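Local coordinates for protein beta-glucoside kinase (Listeria monocytogenes, PDB 4HTL) that catalyses the ATP-dependent phosphorylation of cellobiose to cellobiose-6'-phosphate and may also regulate transcription of the cellobiose-PTS operon, at residues A[29-34]-A[47-52]; A[63-68]-A[79-84]; A[185-188]-A[192-195]; A[201-206]-A[216-221]. All coordinates share one frame; numbering follows the deposited sequence. Where two conformers were deposited one is given.

Interaction 1: residues A[29-34]-A[47-52]; sequences LTKSAE and MKVFLA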
# COMPACT_ATOMS: atom_id res chain seq x y z
N LEU A 29 28.90 18.77 13.34
CA LEU A 29 28.40 19.52 14.50
C LEU A 29 26.94 19.15 14.70
O LEU A 29 26.20 18.97 13.73
CB LEU A 29 28.56 21.05 14.29
CG LEU A 29 28.20 21.97 15.47
CD1 LEU A 29 29.25 23.05 15.67
CD2 LEU A 29 26.80 22.58 15.34
N THR A 30 26.52 19.02 15.95
CA THR A 30 25.10 18.83 16.29
C THR A 30 24.64 19.81 17.39
O THR A 30 25.44 20.39 18.12
CB THR A 30 24.80 17.43 16.80
OG1 THR A 30 25.55 17.21 17.98
CG2 THR A 30 25.13 16.36 15.77
N LYS A 31 23.32 19.97 17.47
CA LYS A 31 22.66 20.73 18.51
C LYS A 31 21.23 20.22 18.61
O LYS A 31 20.61 19.90 17.61
CB LYS A 31 22.67 22.23 18.16
CG LYS A 31 22.25 23.15 19.31
CD LYS A 31 22.17 24.59 18.85
CE LYS A 31 21.76 25.54 19.97
NZ LYS A 31 21.58 26.92 19.45
N SER A 32 20.71 20.13 19.82
CA SER A 32 19.34 19.69 20.06
C SER A 32 18.64 20.70 20.98
O SER A 32 19.29 21.36 21.80
CB SER A 32 19.38 18.29 20.68
OG SER A 32 18.12 17.84 21.10
N ALA A 33 17.32 20.83 20.84
CA ALA A 33 16.49 21.67 21.69
C ALA A 33 15.18 20.95 21.98
O ALA A 33 14.54 20.44 21.06
CB ALA A 33 16.20 22.98 21.00
N GLU A 34 14.80 20.88 23.25
CA GLU A 34 13.45 20.46 23.62
C GLU A 34 12.45 21.50 23.10
O GLU A 34 12.64 22.70 23.28
CB GLU A 34 13.32 20.30 25.15
CG GLU A 34 14.06 19.09 25.70
CD GLU A 34 13.43 17.75 25.31
OE1 GLU A 34 12.24 17.54 25.64
OE2 GLU A 34 14.12 16.91 24.70
N MSE A 47 15.77 27.47 14.69
CA MSE A 47 16.45 27.44 13.39
C MSE A 47 17.29 28.69 13.13
O MSE A 47 18.46 28.60 12.71
CB MSE A 47 15.44 27.26 12.26
CG MSE A 47 14.86 25.89 12.22
SE MSE A 47 13.45 25.71 10.93
CE MSE A 47 13.37 23.82 10.90
N LYS A 48 16.67 29.86 13.35
CA LYS A 48 17.36 31.13 13.15
C LYS A 48 18.62 31.22 13.99
O LYS A 48 19.69 31.65 13.50
CB LYS A 48 16.43 32.31 13.49
CG LYS A 48 15.61 32.77 12.32
CD LYS A 48 14.80 34.01 12.67
CE LYS A 48 15.60 35.28 12.45
NZ LYS A 48 15.91 35.51 11.01
N VAL A 49 18.52 30.78 15.24
CA VAL A 49 19.67 30.84 16.17
C VAL A 49 20.78 29.89 15.69
O VAL A 49 21.95 30.29 15.63
CB VAL A 49 19.23 30.53 17.63
CG1 VAL A 49 20.43 30.27 18.56
CG2 VAL A 49 18.35 31.66 18.17
N PHE A 50 20.42 28.67 15.29
CA PHE A 50 21.42 27.70 14.80
C PHE A 50 22.14 28.21 13.55
O PHE A 50 23.35 28.06 13.44
CB PHE A 50 20.77 26.35 14.51
CG PHE A 50 21.74 25.23 14.16
CD1 PHE A 50 22.48 24.59 15.14
CD2 PHE A 50 21.90 24.80 12.85
CE1 PHE A 50 23.35 23.55 14.82
CE2 PHE A 50 22.77 23.77 12.52
CZ PHE A 50 23.51 23.15 13.51
N LEU A 51 21.39 28.83 12.63
CA LEU A 51 21.98 29.35 11.38
C LEU A 51 22.97 30.50 11.61
O LEU A 51 24.04 30.53 11.00
CB LEU A 51 20.87 29.76 10.40
CG LEU A 51 20.04 28.59 9.83
CD1 LEU A 51 18.75 29.09 9.17
CD2 LEU A 51 20.89 27.75 8.86
N ALA A 52 22.61 31.44 12.48
CA ALA A 52 23.50 32.57 12.83
C ALA A 52 24.80 32.08 13.45
O ALA A 52 25.87 32.65 13.22
CB ALA A 52 22.80 33.56 13.76

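Interaction 2: residues A[63-68]-A[79-84]; sequences SAPGYV and GAIRRF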
# COMPACT_ATOMS: atom_id res chain seq x y z
N SER A 63 13.79 17.94 7.64
CA SER A 63 12.89 16.81 7.81
C SER A 63 11.74 17.31 8.73
O SER A 63 11.96 17.69 9.89
CB SER A 63 13.65 15.63 8.44
OG SER A 63 12.82 14.71 9.11
N ALA A 64 10.52 17.31 8.22
CA ALA A 64 9.39 17.91 8.90
C ALA A 64 8.22 16.95 9.00
O ALA A 64 7.94 16.22 8.04
CB ALA A 64 8.95 19.18 8.15
N PRO A 65 7.47 17.00 10.12
CA PRO A 65 6.24 16.20 10.13
C PRO A 65 5.16 16.72 9.20
O PRO A 65 5.21 17.87 8.75
CB PRO A 65 5.80 16.19 11.60
CG PRO A 65 6.41 17.42 12.17
CD PRO A 65 7.67 17.72 11.38
N GLY A 66 4.26 15.82 8.83
CA GLY A 66 3.08 16.20 8.08
C GLY A 66 3.28 15.96 6.58
O GLY A 66 4.04 15.04 6.20
N TYR A 67 2.63 16.78 5.75
CA TYR A 67 2.57 16.57 4.33
C TYR A 67 3.27 17.74 3.68
O TYR A 67 2.90 18.92 3.92
CB TYR A 67 1.10 16.45 3.88
CG TYR A 67 0.29 15.41 4.63
CD1 TYR A 67 0.84 14.18 4.99
CD2 TYR A 67 -1.06 15.62 4.90
CE1 TYR A 67 0.09 13.23 5.66
CE2 TYR A 67 -1.81 14.69 5.58
CZ TYR A 67 -1.24 13.49 5.93
OH TYR A 67 -1.98 12.54 6.61
N VAL A 68 4.32 17.44 2.93
CA VAL A 68 5.20 18.43 2.33
C VAL A 68 5.34 18.17 0.85
O VAL A 68 5.68 17.05 0.46
CB VAL A 68 6.63 18.32 2.94
CG1 VAL A 68 7.59 19.25 2.22
CG2 VAL A 68 6.62 18.60 4.43
N GLY A 79 1.42 18.19 10.59
CA GLY A 79 1.45 17.18 11.65
C GLY A 79 1.02 17.80 12.98
O GLY A 79 -0.06 18.38 13.06
N ALA A 80 1.87 17.70 14.01
CA ALA A 80 1.57 18.27 15.33
C ALA A 80 1.70 19.79 15.36
O ALA A 80 1.23 20.42 16.29
CB ALA A 80 2.47 17.66 16.40
N ILE A 81 2.33 20.37 14.33
CA ILE A 81 2.71 21.78 14.33
C ILE A 81 1.70 22.59 13.53
O ILE A 81 1.85 22.77 12.32
CB ILE A 81 4.14 21.95 13.73
CG1 ILE A 81 5.11 20.94 14.36
CG2 ILE A 81 4.68 23.37 13.92
CD1 ILE A 81 6.41 20.88 13.63
N ARG A 82 0.65 23.06 14.22
CA ARG A 82 -0.42 23.83 13.54
C ARG A 82 0.15 25.07 12.83
O ARG A 82 -0.37 25.49 11.79
CB ARG A 82 -1.52 24.27 14.53
CG ARG A 82 -2.36 23.16 15.15
CD ARG A 82 -3.43 22.63 14.20
NE ARG A 82 -2.82 22.01 13.04
CZ ARG A 82 -2.24 20.80 13.03
NH1 ARG A 82 -2.22 20.05 14.13
NH2 ARG A 82 -1.67 20.35 11.91
N ARG A 83 1.21 25.66 13.38
CA ARG A 83 1.84 26.84 12.76
C ARG A 83 2.33 26.59 11.33
O ARG A 83 2.45 27.52 10.52
CB ARG A 83 2.99 27.38 13.66
CG ARG A 83 3.89 28.47 13.04
CD ARG A 83 3.20 29.82 12.85
NE ARG A 83 4.13 30.78 12.22
CZ ARG A 83 4.31 30.94 10.91
NH1 ARG A 83 3.63 30.22 10.02
NH2 ARG A 83 5.18 31.84 10.47
N PHE A 84 2.63 25.33 11.01
CA PHE A 84 3.15 24.99 9.70
C PHE A 84 2.05 24.53 8.72
O PHE A 84 2.35 24.21 7.58
CB PHE A 84 4.24 23.90 9.83
CG PHE A 84 5.52 24.34 10.50
CD1 PHE A 84 5.76 25.67 10.86
CD2 PHE A 84 6.51 23.41 10.78
CE1 PHE A 84 6.95 26.05 11.47
CE2 PHE A 84 7.71 23.79 11.37
CZ PHE A 84 7.92 25.12 11.72

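Interaction 3: residues A[185-188]-A[192-195]; sequences RQYA and GRPL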
# COMPACT_ATOMS: atom_id res chain seq x y z
N ARG A 185 -1.03 3.04 28.46
CA ARG A 185 -2.42 3.38 28.78
C ARG A 185 -3.21 2.17 29.25
O ARG A 185 -3.92 2.23 30.24
CB ARG A 185 -3.11 4.01 27.60
CG ARG A 185 -2.63 5.43 27.38
CD ARG A 185 -3.39 6.17 26.28
NE ARG A 185 -4.84 6.00 26.39
CZ ARG A 185 -5.64 5.56 25.42
NH1 ARG A 185 -5.15 5.26 24.21
NH2 ARG A 185 -6.95 5.42 25.63
N GLN A 186 -3.08 1.05 28.53
CA GLN A 186 -3.77 -0.14 28.92
C GLN A 186 -3.30 -0.65 30.28
O GLN A 186 -4.10 -1.07 31.10
CB GLN A 186 -3.56 -1.24 27.88
CG GLN A 186 -4.22 -0.96 26.55
CD GLN A 186 -3.78 -1.87 25.40
OE1 GLN A 186 -2.73 -2.52 25.48
NE2 GLN A 186 -4.60 -1.92 24.31
N TYR A 187 -1.98 -0.67 30.48
CA TYR A 187 -1.44 -1.09 31.77
C TYR A 187 -1.94 -0.23 32.92
O TYR A 187 -2.30 -0.77 33.99
CB TYR A 187 0.08 -1.11 31.73
CG TYR A 187 0.68 -1.97 32.85
CD1 TYR A 187 0.53 -3.35 32.85
CD2 TYR A 187 1.41 -1.38 33.88
CE1 TYR A 187 1.05 -4.13 33.86
CE2 TYR A 187 1.95 -2.16 34.88
CZ TYR A 187 1.76 -3.53 34.87
OH TYR A 187 2.30 -4.30 35.85
N ALA A 188 -1.99 1.08 32.71
CA ALA A 188 -2.59 1.98 33.72
C ALA A 188 -4.04 1.59 34.04
O ALA A 188 -4.43 1.48 35.22
CB ALA A 188 -2.52 3.41 33.23
N GLY A 192 -4.77 0.23 37.60
CA GLY A 192 -5.25 1.38 38.37
C GLY A 192 -4.20 2.41 38.74
O GLY A 192 -4.47 3.37 39.46
N ARG A 193 -2.98 2.22 38.25
CA ARG A 193 -1.86 3.10 38.53
C ARG A 193 -1.85 4.28 37.58
O ARG A 193 -2.39 4.19 36.48
CB ARG A 193 -0.56 2.32 38.34
CG ARG A 193 -0.40 1.20 39.36
CD ARG A 193 0.82 0.37 39.04
NE ARG A 193 2.00 1.22 38.89
CZ ARG A 193 3.15 0.82 38.35
NH1 ARG A 193 3.28 -0.43 37.91
NH2 ARG A 193 4.16 1.68 38.24
N PRO A 194 -1.24 5.41 38.00
CA PRO A 194 -1.14 6.55 37.09
C PRO A 194 -0.21 6.28 35.88
O PRO A 194 0.89 5.73 36.03
CB PRO A 194 -0.59 7.69 37.98
CG PRO A 194 0.02 7.00 39.16
CD PRO A 194 -0.76 5.73 39.37
N LEU A 195 -0.70 6.68 34.71
CA LEU A 195 0.01 6.56 33.45
C LEU A 195 1.42 7.09 33.55
O LEU A 195 2.36 6.46 33.08
CB LEU A 195 -0.73 7.35 32.36
CG LEU A 195 -0.07 7.34 31.00
CD1 LEU A 195 -0.00 5.90 30.49
CD2 LEU A 195 -0.82 8.24 30.03
O HOH W 1 1.88 -2.96 38.49

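Interaction 4: residues A[201-206]-A[216-221]; sequences EEIFAN and RLITEF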
# COMPACT_ATOMS: atom_id res chain seq x y z
N GLU A 201 9.32 -0.38 29.83
CA GLU A 201 10.29 -1.35 30.33
C GLU A 201 9.65 -2.24 31.40
O GLU A 201 9.86 -3.46 31.42
CB GLU A 201 11.54 -0.63 30.88
CG GLU A 201 12.61 -1.55 31.40
CD GLU A 201 13.81 -0.79 31.94
OE1 GLU A 201 14.28 0.14 31.25
OE2 GLU A 201 14.28 -1.12 33.05
N GLU A 202 8.83 -1.66 32.26
CA GLU A 202 8.23 -2.47 33.36
C GLU A 202 7.20 -3.44 32.84
O GLU A 202 7.08 -4.54 33.34
CB GLU A 202 7.64 -1.63 34.48
CG GLU A 202 6.25 -1.10 34.34
CD GLU A 202 5.87 -0.23 35.52
OE1 GLU A 202 5.97 1.00 35.39
OE2 GLU A 202 5.50 -0.79 36.58
N ILE A 203 6.47 -3.02 31.81
CA ILE A 203 5.48 -3.92 31.20
C ILE A 203 6.20 -5.15 30.61
O ILE A 203 5.80 -6.25 30.83
CB ILE A 203 4.60 -3.23 30.14
CG1 ILE A 203 3.82 -2.05 30.74
CG2 ILE A 203 3.63 -4.24 29.49
CD1 ILE A 203 3.22 -1.10 29.72
N PHE A 204 7.27 -4.94 29.85
CA PHE A 204 8.03 -6.06 29.33
C PHE A 204 8.71 -6.90 30.40
O PHE A 204 8.87 -8.11 30.20
CB PHE A 204 9.08 -5.57 28.32
CG PHE A 204 8.51 -5.37 26.93
CD1 PHE A 204 8.16 -6.46 26.15
CD2 PHE A 204 8.27 -4.10 26.42
CE1 PHE A 204 7.61 -6.31 24.90
CE2 PHE A 204 7.76 -3.93 25.15
CZ PHE A 204 7.43 -5.04 24.39
N ALA A 205 9.19 -6.26 31.46
CA ALA A 205 9.77 -7.00 32.57
C ALA A 205 8.73 -7.90 33.21
O ALA A 205 8.98 -9.08 33.47
CB ALA A 205 10.43 -6.05 33.60
N ASN A 206 7.53 -7.37 33.41
CA ASN A 206 6.46 -8.18 33.94
C ASN A 206 6.07 -9.30 32.98
O ASN A 206 5.85 -10.41 33.38
CB ASN A 206 5.26 -7.33 34.29
CG ASN A 206 5.55 -6.40 35.42
OD1 ASN A 206 6.44 -6.65 36.21
ND2 ASN A 206 4.81 -5.32 35.50
N ARG A 216 -1.11 -10.58 28.25
CA ARG A 216 -2.18 -10.26 27.34
C ARG A 216 -1.86 -8.98 26.58
O ARG A 216 -2.07 -8.89 25.37
CB ARG A 216 -3.54 -10.16 28.07
CG ARG A 216 -4.70 -9.87 27.12
CD ARG A 216 -6.06 -9.92 27.83
NE ARG A 216 -7.09 -9.59 26.88
CZ ARG A 216 -7.55 -10.39 25.92
NH1 ARG A 216 -7.16 -11.66 25.83
NH2 ARG A 216 -8.44 -9.94 25.05
N LEU A 217 -1.37 -7.97 27.28
CA LEU A 217 -1.08 -6.69 26.62
C LEU A 217 -0.06 -6.86 25.50
O LEU A 217 -0.24 -6.35 24.36
CB LEU A 217 -0.62 -5.64 27.62
CG LEU A 217 -1.52 -5.19 28.72
CD1 LEU A 217 -0.91 -3.92 29.37
CD2 LEU A 217 -2.99 -5.09 28.35
N ILE A 218 0.99 -7.60 25.78
CA ILE A 218 2.06 -7.78 24.81
C ILE A 218 1.61 -8.64 23.64
O ILE A 218 1.90 -8.33 22.47
CB ILE A 218 3.38 -8.33 25.46
CG1 ILE A 218 3.94 -7.30 26.50
CG2 ILE A 218 4.40 -8.70 24.36
CD1 ILE A 218 4.19 -5.89 25.98
N THR A 219 0.87 -9.69 23.97
CA THR A 219 0.31 -10.58 22.93
C THR A 219 -0.59 -9.81 21.95
O THR A 219 -0.47 -9.97 20.72
CB THR A 219 -0.39 -11.80 23.54
OG1 THR A 219 0.54 -12.51 24.37
CG2 THR A 219 -0.92 -12.75 22.45
N GLU A 220 -1.46 -8.97 22.50
CA GLU A 220 -2.37 -8.17 21.68
C GLU A 220 -1.60 -7.15 20.83
O GLU A 220 -1.95 -6.92 19.69
CB GLU A 220 -3.44 -7.50 22.51
CG GLU A 220 -4.34 -8.52 23.19
CD GLU A 220 -5.33 -9.19 22.25
OE1 GLU A 220 -6.07 -8.44 21.62
OE2 GLU A 220 -5.37 -10.42 22.15
N PHE A 221 -0.59 -6.51 21.43
CA PHE A 221 0.30 -5.60 20.71
C PHE A 221 0.93 -6.30 19.51
O PHE A 221 0.90 -5.80 18.37
CB PHE A 221 1.34 -5.07 21.72
CG PHE A 221 2.41 -4.17 21.13
CD1 PHE A 221 2.12 -2.89 20.67
CD2 PHE A 221 3.72 -4.55 21.19
CE1 PHE A 221 3.11 -2.06 20.19
CE2 PHE A 221 4.73 -3.72 20.74
CZ PHE A 221 4.42 -2.47 20.23

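Interaction 1: residues A[29-34]-A[47-52]
With chi1 at -172° the ring of Phe50 swings away from its own backbone N and reaches across to strand 29-34, where Lys31 sends its chain the other way, CG opposite the backbone N (chi1 -169°) and every later torsion extended. The two side chains run antiparallel to each other, flank to flank. Lys31 meets the ring along one side: its CB lies 3.7 Å from Phe50 CE1, in an oblique approach, while its CD comes into the ring plane at the edge, 3.7 Å from Phe50 CD1. Leu29, two residues back and facing the same way, adds a second oblique contact, its CD2 methyl being 3.6 Å from Phe50 CE1 and 3.8 Å from Phe50 CZ. Beyond the ring, Lys31 NZ passes 3.7 Å from Val49 CG1, Lys31 lying roughly perpendicular to the valine, and the ammonium goes on to a salt bridge with Glu53 in the residues just after the helix.

The axes of segments 29-34 and 47-52 run nearly antiparallel, at 158°, and approach to 10.7 Å, as expected for a helix laid against a sheet. The strand is an outermost one of the five-stranded mixed sheet within this chain, and Phe50 also packs on Met18 and Val20 of the adjoining strand 15-21. Its side chain lies close to that of Phe9, a residue assigned to ATP binding by similarity. The chemistry is amphipathic: the methylenes of Lys31 flank a buried aromatic ring while its charge is carried to Glu53 at the helix end.

Interaction 2: residues A[63-68]-A[79-84]
Pro65 and Ile81 make the side-chain contact, the proline ring and the isoleucine chain being roughly perpendicular: the CD1 methyl of Ile81 lies 3.8 Å from Pro65 CG and 4.1 Å from Pro65 CD. Alongside, the two backbones come together through glycines, with Gly66 CA 3.6 Å from Gly79 N and their CA atoms 4.0 Å apart. Both glycines have positive phi, and the close approach of the two backbones uses the absence of a side chain at each.

One shell out, Arg82 turns back to clasp the carbonyl of Gly79 end-on, NH2 lying 2.8 Å and NH1 2.9 Å from Gly79 O. The oxygen lies somewhat out of the guanidinium plane, and the N-H...O angles of 138° and 133° make this a bent, two-handed grip; Arg82 NE is paired with Asp85. Ile81 is backed by Phe84, its CG2 standing 3.6 Å above one face of the ring, displaced toward the rim. Farther out, Pro65, Ile81 and Phe84 all pack on Ile11, part of the ATP site by similarity.

The contact thus combines close glycine backbones with apolar packing, while the bonds of Arg82 probably help hold the shape of the 79-84 loop from within rather than tying it to residues 63-68.

Interaction 3: residues A[185-188]-A[192-195]
Gly192 N donates to Ala188 O over 2.7 Å, the direct hydrogen bond between the two segments. It is short but bent, with an N-H...O angle of 131°, and the donor stands 24° out of the carbonyl plane. Gly192 is the first residue to leave helical geometry, with positive phi, so this i to i-4 bond carries the helical pattern onto the first residue beyond helix 180-191. Its backbone conformation is one that glycine readily adopts.

The chain then doubles back beside the helix. Ala188 CB comes 3.3 Å from Arg193 O and 4.0 Å from Leu195 N. Leu195 lays its CD1 methyl 3.7 Å from Arg185 N, close to the helix backbone.

Arg193 NH1, at the far end of its side chain, approaches the edge of the Tyr187 ring near its plane, 3.7 Å from Tyr187 CE2, the guanidinium and ring planes being 80° apart. This is an edge contact, not a cation-pi stack. A water accepts from Arg193 NH1 at 2.9 Å and also hydrogen-bonds Tyr187 OH, bridging the two side chains, while the same NH1 forms a salt bridge with Glu202 of helix 200-208. The bridging water and the Glu202 carboxylate, both on Arg193 NH1, would be expected to steady the guanidinium beside Tyr187, coupling this surface turn electrostatically to the next helix.

Interaction 4: residues A[201-206]-A[216-221]
Ile218 sets its CD1 methyl over one face of the Phe204 ring, 3.9 Å from the centroid and 21° off the ring normal, the geometry of a CH-pi contact. The methyl is not centred: it stands toward the rim, nearest Phe204 CE1 at 3.6 Å and Phe204 CZ at 3.7 Å. Ile218 CG2 also reaches Phe204 CE1, at 4.0 Å. Phe204 CB starts out alongside the facing helix, and a chi1 of -83°, with CG roughly opposite the carbonyl carbon, carries the ring nearer to it.

The same CD1 methyl also meets Ile203, whose CG2 branch lies 3.9 Å away, so Ile218 CD1 touches both neighbours on helix 200-208. All three side chains are buried, and the contact between the segments is entirely apolar.

Tyr222 of helix 212-236 and Arg250 pack on Phe204, while Tyr187 of helix 180-191 touches both Ile203 and Leu217, bringing a third helix to this layer.

The closest CA pair is Phe204 and Ile218, 7.7 Å apart. The arrangement is typical of apolar helix-helix packing, here between successive helices in the helical part of a ROK-family kinase of the actin-like ATPase clan.

In the fold
Interactions 1 and 2 both reach the five-stranded sheet that includes strands 27-34 and 59-64; their nearest atoms are about 6 Å apart, and each borders a residue assigned to ATP binding by similarity. Both are partly buried, but 29-34 with 47-52 joins strand to helix, whereas 63-68 with 79-84 joins loops through close backbones. Interactions 3 and 4 lie away from that site, with centres 13 Å apart, and touch through one salt bridge and the packing of one tyrosine. Interaction 3 is a surface turn that relies on a backbone bond, water and charge; interaction 4, between two helices, is buried and held by apolar side chains alone.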